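Local atomic coordinates of putative branched-chain amino acid ABC transporter (Rhodospirillum rubrum ATCC 11170, PDB entry 3HUT), a protein that probably binds a branched-chain amino acid or related small ligand outside the cytoplasmic membrane and delivers it to an ABC transporter. Residues 122-133 against 330-338; 134-145 against 190-201. All coordinates share one frame; numbering follows the deposited sequence.

Interactions 1 and 2, centred about 18 Å apart, share helix 126-136: most of it, up to Trp133, with the residues leading in, faces 330-338, while its last turn and the following strand face 190-201. Along the chain, interaction 2 is nested inside interaction 1. Both reach the same mixed sheet, interaction 2 through the parallel strands 141-147 and 197-201, interaction 1 through strand 331-341. The two contacts touch where the side chain of Asn130 meets Tyr199 OH. Interaction 1 is centred about 10 Å from the chain's centre, interaction 2 about 25 Å, consistent with interaction 1 lying near the lobe junction and one helix joining it to a lobe's sheet core, as in two-lobed binding proteins.

Interaction 1 (122-133 against 330-338); sequences TPAFEGPNNAAW and ETTKILTRL
Glu330 brings its carboxylate against the methyl CG2 of Thr122, with OE2 3.5 Å from that carbon. Water 1 seals this end: it accepts from Thr122 N and donates to Glu330 OE2 and Thr331 O, while OE2 also takes the Thr331 N-H and a salt bridge from Arg118. Next along, Thr332 sets CG2 3.6 Å from Phe125 CE1, the side chains crossing at about a right angle. With CG of Phe125 anti to the backbone N (chi1 -179°), the ring extends to the strand, and its edge meets the carbonyl of Lys333, CZ lying 3.5 Å from O. Leu335 wedges CD1 between Phe125 CE2 (4.0 Å) and the amide end of Asn129. Arg337 closes the series: its extended chain passes Trp133 head to tail, CD lies over the five-membered ring, and the guanidinium stacks flat on the indole, planes 8° apart and CZ 3.6 Å from the five-ring centroid, a cation-pi contact. Water 2, at the guanidinium edge, bridges Arg337 NH2 to Asn129 O. Without the indole, as with an alanine here, the guanidinium would probably lose its flat support and be freer to turn, with a gap left beside Arg337. A helix packed along an interrupted strand, whose first part pairs with 322-324 and whose second with 246-249, is consistent with a crossing segment near the hinge of a two-lobed periplasmic binding protein.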
loop_
_atom_site.group_PDB
_atom_site.type_symbol
_atom_site.label_atom_id
_atom_site.label_comp_id
_atom_site.label_asym_id
_atom_site.label_seq_id
_atom_site.Cartn_x
_atom_site.Cartn_y
_atom_site.Cartn_z
ATOM N N THR A 122 -2.579 5.634 -2.496
ATOM C CA THR A 122 -3.360 6.354 -1.495
ATOM C C THR A 122 -4.520 5.438 -1.099
ATOM O O THR A 122 -4.888 4.530 -1.848
ATOM C CB THR A 122 -3.946 7.658 -2.055
ATOM O OG1 THR A 122 -4.855 7.348 -3.117
ATOM C CG2 THR A 122 -2.838 8.563 -2.576
ATOM N N PRO A 123 -5.109 5.660 0.086
ATOM C CA PRO A 123 -6.228 4.835 0.554
ATOM C C PRO A 123 -7.420 4.837 -0.399
ATOM O O PRO A 123 -8.102 3.828 -0.559
ATOM C CB PRO A 123 -6.581 5.463 1.899
ATOM C CG PRO A 123 -5.267 6.006 2.372
ATOM C CD PRO A 123 -4.713 6.634 1.117
ATOM N N ALA A 124 -7.658 5.977 -1.035
ATOM C CA ALA A 124 -8.785 6.122 -1.949
ATOM C C ALA A 124 -8.664 5.321 -3.245
ATOM O O ALA A 124 -9.680 4.997 -3.867
ATOM C CB ALA A 124 -8.995 7.595 -2.271
ATOM N N PHE A 125 -7.433 5.004 -3.643
ATOM C CA PHE A 125 -7.180 4.263 -4.881
ATOM C C PHE A 125 -8.030 3.007 -5.081
ATOM O O PHE A 125 -8.446 2.712 -6.201
ATOM C CB PHE A 125 -5.703 3.862 -4.980
ATOM C CG PHE A 125 -5.369 3.105 -6.242
ATOM C CD1 PHE A 125 -5.249 3.772 -7.456
ATOM C CD2 PHE A 125 -5.240 1.719 -6.223
ATOM C CE1 PHE A 125 -5.009 3.069 -8.634
ATOM C CE2 PHE A 125 -5.000 1.007 -7.395
ATOM C CZ PHE A 125 -4.885 1.684 -8.604
ATOM N N GLU A 126 -8.282 2.258 -4.015
ATOM C CA GLU A 126 -9.071 1.034 -4.154
ATOM C C GLU A 126 -10.543 1.296 -4.456
ATOM O O GLU A 126 -11.230 0.420 -4.977
ATOM C CB GLU A 126 -8.958 0.162 -2.897
ATOM C CG GLU A 126 -9.508 0.798 -1.638
ATOM C CD GLU A 126 -9.512 -0.161 -0.461
ATOM O OE1 GLU A 126 -9.003 -1.293 -0.612
ATOM O OE2 GLU A 126 -10.019 0.219 0.614
ATOM N N GLY A 127 -11.020 2.497 -4.137
ATOM C CA GLY A 127 -12.416 2.823 -4.388
ATOM C C GLY A 127 -12.841 2.603 -5.830
ATOM O O GLY A 127 -13.695 1.763 -6.105
ATOM N N PRO A 128 -12.275 3.361 -6.779
ATOM C CA PRO A 128 -12.624 3.212 -8.194
ATOM C C PRO A 128 -12.316 1.803 -8.705
ATOM O O PRO A 128 -13.043 1.262 -9.535
ATOM C CB PRO A 128 -11.763 4.273 -8.873
ATOM C CG PRO A 128 -11.660 5.343 -7.823
ATOM C CD PRO A 128 -11.412 4.539 -6.571
ATOM N N ASN A 129 -11.234 1.214 -8.211
ATOM C CA ASN A 129 -10.857 -0.132 -8.628
ATOM C C ASN A 129 -11.975 -1.124 -8.314
ATOM O O ASN A 129 -12.367 -1.930 -9.162
ATOM C CB ASN A 129 -9.570 -0.568 -7.914
ATOM C CG ASN A 129 -9.143 -1.983 -8.284
ATOM O OD1 ASN A 129 -9.590 -2.964 -7.681
ATOM N ND2 ASN A 129 -8.282 -2.093 -9.288
ATOM N N ASN A 130 -12.503 -1.047 -7.096
ATOM C CA ASN A 130 -13.556 -1.960 -6.686
ATOM C C ASN A 130 -14.911 -1.630 -7.283
ATOM O O ASN A 130 -15.739 -2.521 -7.492
ATOM C CB ASN A 130 -13.625 -2.016 -5.162
ATOM C CG ASN A 130 -12.369 -2.603 -4.564
ATOM O OD1 ASN A 130 -11.665 -3.367 -5.229
ATOM N ND2 ASN A 130 -12.076 -2.261 -3.311
ATOM N N ALA A 131 -15.151 -0.357 -7.567
ATOM C CA ALA A 131 -16.428 0.000 -8.177
ATOM C C ALA A 131 -16.435 -0.600 -9.585
ATOM O O ALA A 131 -17.423 -1.202 -10.006
ATOM C CB ALA A 131 -16.588 1.513 -8.237
ATOM N N ALA A 132 -15.325 -0.454 -10.303
ATOM C CA ALA A 132 -15.217 -0.997 -11.659
ATOM C C ALA A 132 -15.358 -2.519 -11.638
ATOM O O ALA A 132 -15.962 -3.111 -12.532
ATOM C CB ALA A 132 -13.872 -0.603 -12.286
ATOM N N TRP A 133 -14.798 -3.144 -10.608
ATOM C CA TRP A 133 -14.854 -4.592 -10.455
ATOM C C TRP A 133 -16.312 -5.054 -10.292
ATOM O O TRP A 133 -16.768 -5.979 -10.970
ATOM C CB TRP A 133 -14.020 -4.994 -9.231
ATOM C CG TRP A 133 -13.962 -6.471 -8.917
ATOM C CD1 TRP A 133 -14.454 -7.505 -9.666
ATOM C CD2 TRP A 133 -13.369 -7.066 -7.756
ATOM N NE1 TRP A 133 -14.205 -8.707 -9.039
ATOM C CE2 TRP A 133 -13.539 -8.465 -7.865
ATOM C CE3 TRP A 133 -12.707 -6.550 -6.633
ATOM C CZ2 TRP A 133 -13.074 -9.356 -6.889
ATOM C CZ3 TRP A 133 -12.243 -7.440 -5.661
ATOM C CH2 TRP A 133 -12.429 -8.825 -5.800
ATOM N N GLU A 330 1.653 10.277 -8.981
ATOM C CA GLU A 330 0.832 9.446 -8.100
ATOM C C GLU A 330 0.980 7.974 -8.486
ATOM O O GLU A 330 1.077 7.634 -9.667
ATOM C CB GLU A 330 -0.640 9.867 -8.179
ATOM C CG GLU A 330 -1.512 9.193 -7.136
ATOM C CD GLU A 330 -1.000 9.416 -5.724
ATOM O OE1 GLU A 330 -1.123 10.549 -5.211
ATOM O OE2 GLU A 330 -0.465 8.454 -5.133
ATOM N N THR A 331 0.985 7.103 -7.483
ATOM C CA THR A 331 1.154 5.673 -7.703
ATOM C C THR A 331 -0.140 4.909 -7.961
ATOM O O THR A 331 -1.120 5.074 -7.243
ATOM C CB THR A 331 1.861 5.020 -6.490
ATOM O OG1 THR A 331 3.067 5.732 -6.203
ATOM C CG2 THR A 331 2.210 3.564 -6.782
ATOM N N THR A 332 -0.136 4.085 -9.004
ATOM C CA THR A 332 -1.281 3.244 -9.330
ATOM C C THR A 332 -0.716 1.835 -9.468
ATOM O O THR A 332 0.457 1.662 -9.807
ATOM C CB THR A 332 -1.984 3.663 -10.645
ATOM O OG1 THR A 332 -1.046 3.647 -11.725
ATOM C CG2 THR A 332 -2.594 5.061 -10.506
ATOM N N LYS A 333 -1.537 0.832 -9.192
ATOM C CA LYS A 333 -1.082 -0.548 -9.264
ATOM C C LYS A 333 -2.147 -1.491 -9.789
ATOM O O LYS A 333 -3.335 -1.203 -9.703
ATOM C CB LYS A 333 -0.679 -1.036 -7.873
ATOM C CG LYS A 333 0.446 -0.276 -7.212
ATOM C CD LYS A 333 0.761 -0.903 -5.864
ATOM C CE LYS A 333 2.112 -0.442 -5.345
ATOM N NZ LYS A 333 2.416 -1.074 -4.048
ATOM N N ILE A 334 -1.711 -2.621 -10.335
ATOM C CA ILE A 334 -2.644 -3.630 -10.805
ATOM C C ILE A 334 -2.858 -4.536 -9.597
ATOM O O ILE A 334 -2.004 -5.358 -9.271
ATOM C CB ILE A 334 -2.065 -4.460 -11.965
ATOM C CG1 ILE A 334 -1.882 -3.571 -13.196
ATOM C CG2 ILE A 334 -3.006 -5.617 -12.300
ATOM C CD1 ILE A 334 -1.345 -4.313 -14.407
ATOM N N LEU A 335 -3.991 -4.369 -8.924
ATOM C CA LEU A 335 -4.300 -5.156 -7.734
ATOM C C LEU A 335 -4.686 -6.591 -8.072
ATOM O O LEU A 335 -5.018 -6.900 -9.214
ATOM C CB LEU A 335 -5.421 -4.473 -6.946
ATOM C CG LEU A 335 -5.125 -3.010 -6.590
ATOM C CD1 LEU A 335 -6.284 -2.417 -5.806
ATOM C CD2 LEU A 335 -3.829 -2.922 -5.783
ATOM N N THR A 336 -4.633 -7.468 -7.070
ATOM C CA THR A 336 -4.974 -8.875 -7.256
ATOM C C THR A 336 -6.309 -9.165 -6.568
ATOM O O THR A 336 -6.457 -8.936 -5.366
ATOM C CB THR A 336 -3.878 -9.785 -6.660
ATOM O OG1 THR A 336 -2.630 -9.521 -7.317
ATOM C CG2 THR A 336 -4.243 -11.251 -6.827
ATOM N N ARG A 337 -7.274 -9.664 -7.334
ATOM C CA ARG A 337 -8.604 -9.970 -6.799
ATOM C C ARG A 337 -8.616 -11.319 -6.101
ATOM O O ARG A 337 -8.134 -12.315 -6.645
ATOM C CB ARG A 337 -9.636 -9.962 -7.926
ATOM C CG ARG A 337 -9.796 -8.608 -8.610
ATOM C CD ARG A 337 -10.720 -8.725 -9.812
ATOM N NE ARG A 337 -10.982 -7.437 -10.454
ATOM C CZ ARG A 337 -11.752 -7.287 -11.529
ATOM N NH1 ARG A 337 -12.332 -8.344 -12.084
ATOM N NH2 ARG A 337 -11.949 -6.084 -12.046
ATOM N N LEU A 338 -9.189 -11.346 -4.901
ATOM C CA LEU A 338 -9.245 -12.560 -4.103
ATOM C C LEU A 338 -10.658 -12.861 -3.617
ATOM O O LEU A 338 -11.534 -12.001 -3.644
ATOM C CB LEU A 338 -8.341 -12.408 -2.876
ATOM C CG LEU A 338 -6.900 -11.940 -3.089
ATOM C CD1 LEU A 338 -6.286 -11.563 -1.746
ATOM C CD2 LEU A 338 -6.091 -13.042 -3.758
HETATM O O HOH W 1 -2.385 6.286 -5.254
HETATM O O HOH W 2 -10.991 -3.472 -10.938
#

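Interaction 2 (134-145 against 190-201); sequences MIGDGFTSVAVI and IEDEAPQAIYLA
Phe139 and Gln196 run past one another head to tail, the ring steeply inclined to the amide (75°). Gln196 CB meets the ring edge, and Ala197 CB lies over one face, 3.9 Å from the centroid in a CH-pi contact. Beyond CG the Gln196 chain is extended, carrying OE1 to the backbone of the turn. There Thr140 N gives it a nearly straight bond of 2.7 Å (174° at the hydrogen), tilted a little from the carbonyl plane, and Ser141 N adds a longer one from above that plane. Two donors thus grip one oxygen, and water 3 ties the amide's NE2 to Gly138 O and Thr140 OG1. In return, Gln196 N is shared between Ser141 O and OG; chi1 of 77° sets OG between the Ser141 backbone N and carbonyl carbon, facing this N-H.

On the face of Val142, Val144, Ala197 and Tyr199, the selenomethionine Met134 turns back at its last torsion and lays CE 3.5 Å from Ala197 CB. Its SE approaches the Tyr199 ring obliquely, 5.2 Å from the centroid, a Met-aromatic contact. Tyr199 points on to Asn130 through OH and stacks on Phe159. On the face that carries Ala143, Ile145, Ile198 and Leu200, Ala143 CB touches Pro195 CG, and Ile145 runs alongside Leu200, CB to CD2 3.7 Å, while its CD1 reaches Ile190 and Ile198.

Between these faces the strands pair in parallel, with Tyr199 N to Ala143 O at 2.8 Å and Ala201 N to Ile145 O at 2.7 Å. Helix 126-136 ends in a Schellman motif with Gly138 at C-prime. Helix 150-165 covers the face of Val142 and Val144, and helix 204-216 that of Ile198 and Leu200, as in the Rossmann-like alpha/beta lobe of a periplasmic binding protein.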
loop_
_atom_site.group_PDB
_atom_site.type_symbol
_atom_site.label_atom_id
_atom_site.label_comp_id
_atom_site.label_asym_id
_atom_site.label_seq_id
_atom_site.Cartn_x
_atom_site.Cartn_y
_atom_site.Cartn_z
HETATM N N MSE A 134 -17.047 -4.399 -9.405
HETATM C CA MSE A 134 -18.438 -4.767 -9.185
HETATM C C MSE A 134 -19.321 -4.505 -10.406
HETATM O O MSE A 134 -20.238 -5.276 -10.692
HETATM C CB MSE A 134 -18.971 -4.052 -7.945
HETATM C CG MSE A 134 -18.334 -4.578 -6.670
HETATM SE SE MSE A 134 -18.929 -3.726 -5.050
HETATM C CE MSE A 134 -20.621 -4.625 -4.836
ATOM N N ILE A 135 -19.046 -3.425 -11.126
ATOM C CA ILE A 135 -19.805 -3.110 -12.335
ATOM C C ILE A 135 -19.501 -4.218 -13.337
ATOM O O ILE A 135 -20.393 -4.728 -14.019
ATOM C CB ILE A 135 -19.364 -1.755 -12.940
ATOM C CG1 ILE A 135 -19.789 -0.601 -12.027
ATOM C CG2 ILE A 135 -19.939 -1.594 -14.350
ATOM C CD1 ILE A 135 -21.309 -0.348 -11.976
ATOM N N GLY A 136 -18.227 -4.593 -13.410
ATOM C CA GLY A 136 -17.803 -5.640 -14.322
ATOM C C GLY A 136 -18.454 -6.972 -14.006
ATOM O O GLY A 136 -18.656 -7.794 -14.901
ATOM N N ASP A 137 -18.778 -7.191 -12.733
ATOM C CA ASP A 137 -19.419 -8.434 -12.317
ATOM C C ASP A 137 -20.934 -8.383 -12.468
ATOM O O ASP A 137 -21.637 -9.303 -12.041
ATOM C CB ASP A 137 -19.040 -8.782 -10.872
ATOM C CG ASP A 137 -17.647 -9.373 -10.768
ATOM O OD1 ASP A 137 -17.009 -9.550 -11.827
ATOM O OD2 ASP A 137 -17.188 -9.664 -9.641
ATOM N N GLY A 138 -21.436 -7.295 -13.052
ATOM C CA GLY A 138 -22.864 -7.180 -13.297
ATOM C C GLY A 138 -23.755 -6.446 -12.314
ATOM O O GLY A 138 -24.966 -6.378 -12.520
ATOM N N PHE A 139 -23.178 -5.887 -11.258
ATOM C CA PHE A 139 -23.970 -5.177 -10.262
ATOM C C PHE A 139 -24.321 -3.761 -10.685
ATOM O O PHE A 139 -23.510 -3.064 -11.300
ATOM C CB PHE A 139 -23.222 -5.160 -8.929
ATOM C CG PHE A 139 -23.028 -6.527 -8.343
ATOM C CD1 PHE A 139 -24.110 -7.224 -7.812
ATOM C CD2 PHE A 139 -21.780 -7.142 -8.375
ATOM C CE1 PHE A 139 -23.952 -8.520 -7.322
ATOM C CE2 PHE A 139 -21.609 -8.438 -7.889
ATOM C CZ PHE A 139 -22.698 -9.129 -7.362
ATOM N N THR A 140 -25.541 -3.347 -10.353
ATOM C CA THR A 140 -26.017 -2.011 -10.685
ATOM C C THR A 140 -26.565 -1.283 -9.465
ATOM O O THR A 140 -26.846 -0.089 -9.530
ATOM C CB THR A 140 -27.106 -2.062 -11.771
ATOM O OG1 THR A 140 -28.134 -2.975 -11.374
ATOM C CG2 THR A 140 -26.513 -2.518 -13.086
ATOM N N SER A 141 -26.728 -2.004 -8.356
ATOM C CA SER A 141 -27.213 -1.396 -7.118
ATOM C C SER A 141 -26.461 -2.040 -5.962
ATOM O O SER A 141 -26.394 -3.264 -5.858
ATOM C CB SER A 141 -28.715 -1.621 -6.932
ATOM O OG SER A 141 -28.974 -2.939 -6.488
ATOM N N VAL A 142 -25.896 -1.216 -5.089
ATOM C CA VAL A 142 -25.134 -1.745 -3.971
ATOM C C VAL A 142 -25.371 -0.974 -2.679
ATOM O O VAL A 142 -25.885 0.149 -2.680
ATOM C CB VAL A 142 -23.618 -1.707 -4.297
ATOM C CG1 VAL A 142 -23.156 -0.258 -4.402
ATOM C CG2 VAL A 142 -22.817 -2.465 -3.240
ATOM N N ALA A 143 -24.994 -1.601 -1.574
ATOM C CA ALA A 143 -25.102 -0.990 -0.263
ATOM C C ALA A 143 -23.656 -0.720 0.131
ATOM O O ALA A 143 -22.796 -1.589 -0.028
ATOM C CB ALA A 143 -25.748 -1.959 0.727
ATOM N N VAL A 144 -23.375 0.484 0.610
ATOM C CA VAL A 144 -22.020 0.807 1.023
ATOM C C VAL A 144 -21.998 1.035 2.526
ATOM O O VAL A 144 -22.751 1.855 3.050
ATOM C CB VAL A 144 -21.492 2.077 0.338
ATOM C CG1 VAL A 144 -20.091 2.397 0.863
ATOM C CG2 VAL A 144 -21.470 1.891 -1.182
ATOM N N ILE A 145 -21.146 0.291 3.216
ATOM C CA ILE A 145 -21.005 0.432 4.656
ATOM C C ILE A 145 -19.545 0.786 4.886
ATOM O O ILE A 145 -18.655 0.026 4.504
ATOM C CB ILE A 145 -21.324 -0.881 5.390
ATOM C CG1 ILE A 145 -22.705 -1.386 4.979
ATOM C CG2 ILE A 145 -21.282 -0.653 6.898
ATOM C CD1 ILE A 145 -23.099 -2.673 5.662
ATOM N N ILE A 190 -30.862 -2.830 4.575
ATOM C CA ILE A 190 -30.425 -3.607 3.422
ATOM C C ILE A 190 -31.591 -4.500 3.002
ATOM O O ILE A 190 -31.853 -4.700 1.816
ATOM C CB ILE A 190 -29.207 -4.480 3.781
ATOM C CG1 ILE A 190 -27.980 -3.588 3.982
ATOM C CG2 ILE A 190 -28.969 -5.520 2.703
ATOM C CD1 ILE A 190 -26.741 -4.332 4.452
ATOM N N GLU A 191 -32.296 -5.028 3.994
ATOM C CA GLU A 191 -33.445 -5.884 3.743
ATOM C C GLU A 191 -34.556 -5.130 3.018
ATOM O O GLU A 191 -35.194 -5.668 2.114
ATOM C CB GLU A 191 -33.982 -6.439 5.063
ATOM C CG GLU A 191 -33.467 -7.819 5.418
ATOM C CD GLU A 191 -33.892 -8.247 6.804
ATOM O OE1 GLU A 191 -34.971 -7.803 7.256
ATOM O OE2 GLU A 191 -33.156 -9.035 7.436
ATOM N N ASP A 192 -34.783 -3.882 3.412
ATOM C CA ASP A 192 -35.834 -3.083 2.798
ATOM C C ASP A 192 -35.462 -2.532 1.422
ATOM O O ASP A 192 -36.270 -2.583 0.497
ATOM C CB ASP A 192 -36.241 -1.929 3.722
ATOM C CG ASP A 192 -36.738 -2.408 5.082
ATOM O OD1 ASP A 192 -37.344 -3.499 5.155
ATOM O OD2 ASP A 192 -36.535 -1.682 6.079
ATOM N N GLU A 193 -34.246 -2.007 1.283
ATOM C CA GLU A 193 -33.811 -1.447 0.005
ATOM C C GLU A 193 -33.455 -2.526 -1.024
ATOM O O GLU A 193 -33.447 -2.271 -2.224
ATOM C CB GLU A 193 -32.617 -0.515 0.215
ATOM C CG GLU A 193 -32.899 0.694 1.096
ATOM C CD GLU A 193 -33.988 1.602 0.543
ATOM O OE1 GLU A 193 -33.901 2.006 -0.634
ATOM O OE2 GLU A 193 -34.932 1.922 1.296
ATOM N N ALA A 194 -33.145 -3.723 -0.544
ATOM C CA ALA A 194 -32.814 -4.850 -1.413
ATOM C C ALA A 194 -31.676 -4.643 -2.420
ATOM O O ALA A 194 -31.832 -4.921 -3.611
ATOM C CB ALA A 194 -34.072 -5.315 -2.153
ATOM N N PRO A 195 -30.514 -4.157 -1.958
ATOM C CA PRO A 195 -29.415 -3.966 -2.909
ATOM C C PRO A 195 -28.973 -5.337 -3.431
ATOM O O PRO A 195 -29.281 -6.355 -2.820
ATOM C CB PRO A 195 -28.342 -3.287 -2.058
ATOM C CG PRO A 195 -28.588 -3.861 -0.693
ATOM C CD PRO A 195 -30.098 -3.809 -0.588
ATOM N N GLN A 196 -28.263 -5.367 -4.556
ATOM C CA GLN A 196 -27.796 -6.628 -5.126
ATOM C C GLN A 196 -26.527 -7.111 -4.425
ATOM O O GLN A 196 -26.235 -8.305 -4.400
ATOM C CB GLN A 196 -27.495 -6.472 -6.615
ATOM C CG GLN A 196 -28.644 -5.960 -7.458
ATOM C CD GLN A 196 -28.212 -5.705 -8.887
ATOM O OE1 GLN A 196 -27.133 -5.161 -9.127
ATOM N NE2 GLN A 196 -29.054 -6.089 -9.846
ATOM N N ALA A 197 -25.770 -6.179 -3.863
ATOM C CA ALA A 197 -24.537 -6.541 -3.180
ATOM C C ALA A 197 -24.150 -5.497 -2.149
ATOM O O ALA A 197 -24.754 -4.423 -2.076
ATOM C CB ALA A 197 -23.407 -6.716 -4.193
ATOM N N ILE A 198 -23.127 -5.825 -1.365
ATOM C CA ILE A 198 -22.635 -4.946 -0.315
ATOM C C ILE A 198 -21.134 -4.707 -0.449
ATOM O O ILE A 198 -20.369 -5.643 -0.699
ATOM C CB ILE A 198 -22.889 -5.570 1.080
ATOM C CG1 ILE A 198 -24.380 -5.863 1.252
ATOM C CG2 ILE A 198 -22.386 -4.630 2.178
ATOM C CD1 ILE A 198 -24.713 -6.626 2.522
ATOM N N TYR A 199 -20.724 -3.451 -0.297
ATOM C CA TYR A 199 -19.309 -3.114 -0.351
ATOM C C TYR A 199 -18.930 -2.593 1.027
ATOM O O TYR A 199 -19.537 -1.641 1.518
ATOM C CB TYR A 199 -19.016 -2.024 -1.387
ATOM C CG TYR A 199 -17.546 -1.663 -1.409
ATOM C CD1 TYR A 199 -16.600 -2.565 -1.905
ATOM C CD2 TYR A 199 -17.088 -0.461 -0.863
ATOM C CE1 TYR A 199 -15.231 -2.285 -1.854
ATOM C CE2 TYR A 199 -15.713 -0.170 -0.808
ATOM C CZ TYR A 199 -14.797 -1.090 -1.305
ATOM O OH TYR A 199 -13.441 -0.830 -1.250
ATOM N N LEU A 200 -17.933 -3.214 1.650
ATOM C CA LEU A 200 -17.506 -2.804 2.983
ATOM C C LEU A 200 -16.205 -2.009 3.002
ATOM O O LEU A 200 -15.141 -2.536 2.673
ATOM C CB LEU A 200 -17.338 -4.034 3.884
ATOM C CG LEU A 200 -18.575 -4.918 4.094
ATOM C CD1 LEU A 200 -18.225 -6.104 4.993
ATOM C CD2 LEU A 200 -19.694 -4.078 4.709
ATOM N N ALA A 201 -16.291 -0.742 3.386
ATOM C CA ALA A 201 -15.104 0.089 3.495
ATOM C C ALA A 201 -14.757 0.059 4.974
ATOM O O ALA A 201 -14.981 1.037 5.694
ATOM C CB ALA A 201 -15.410 1.517 3.047
HETATM O O HOH W 3 -27.504 -5.337 -12.371
#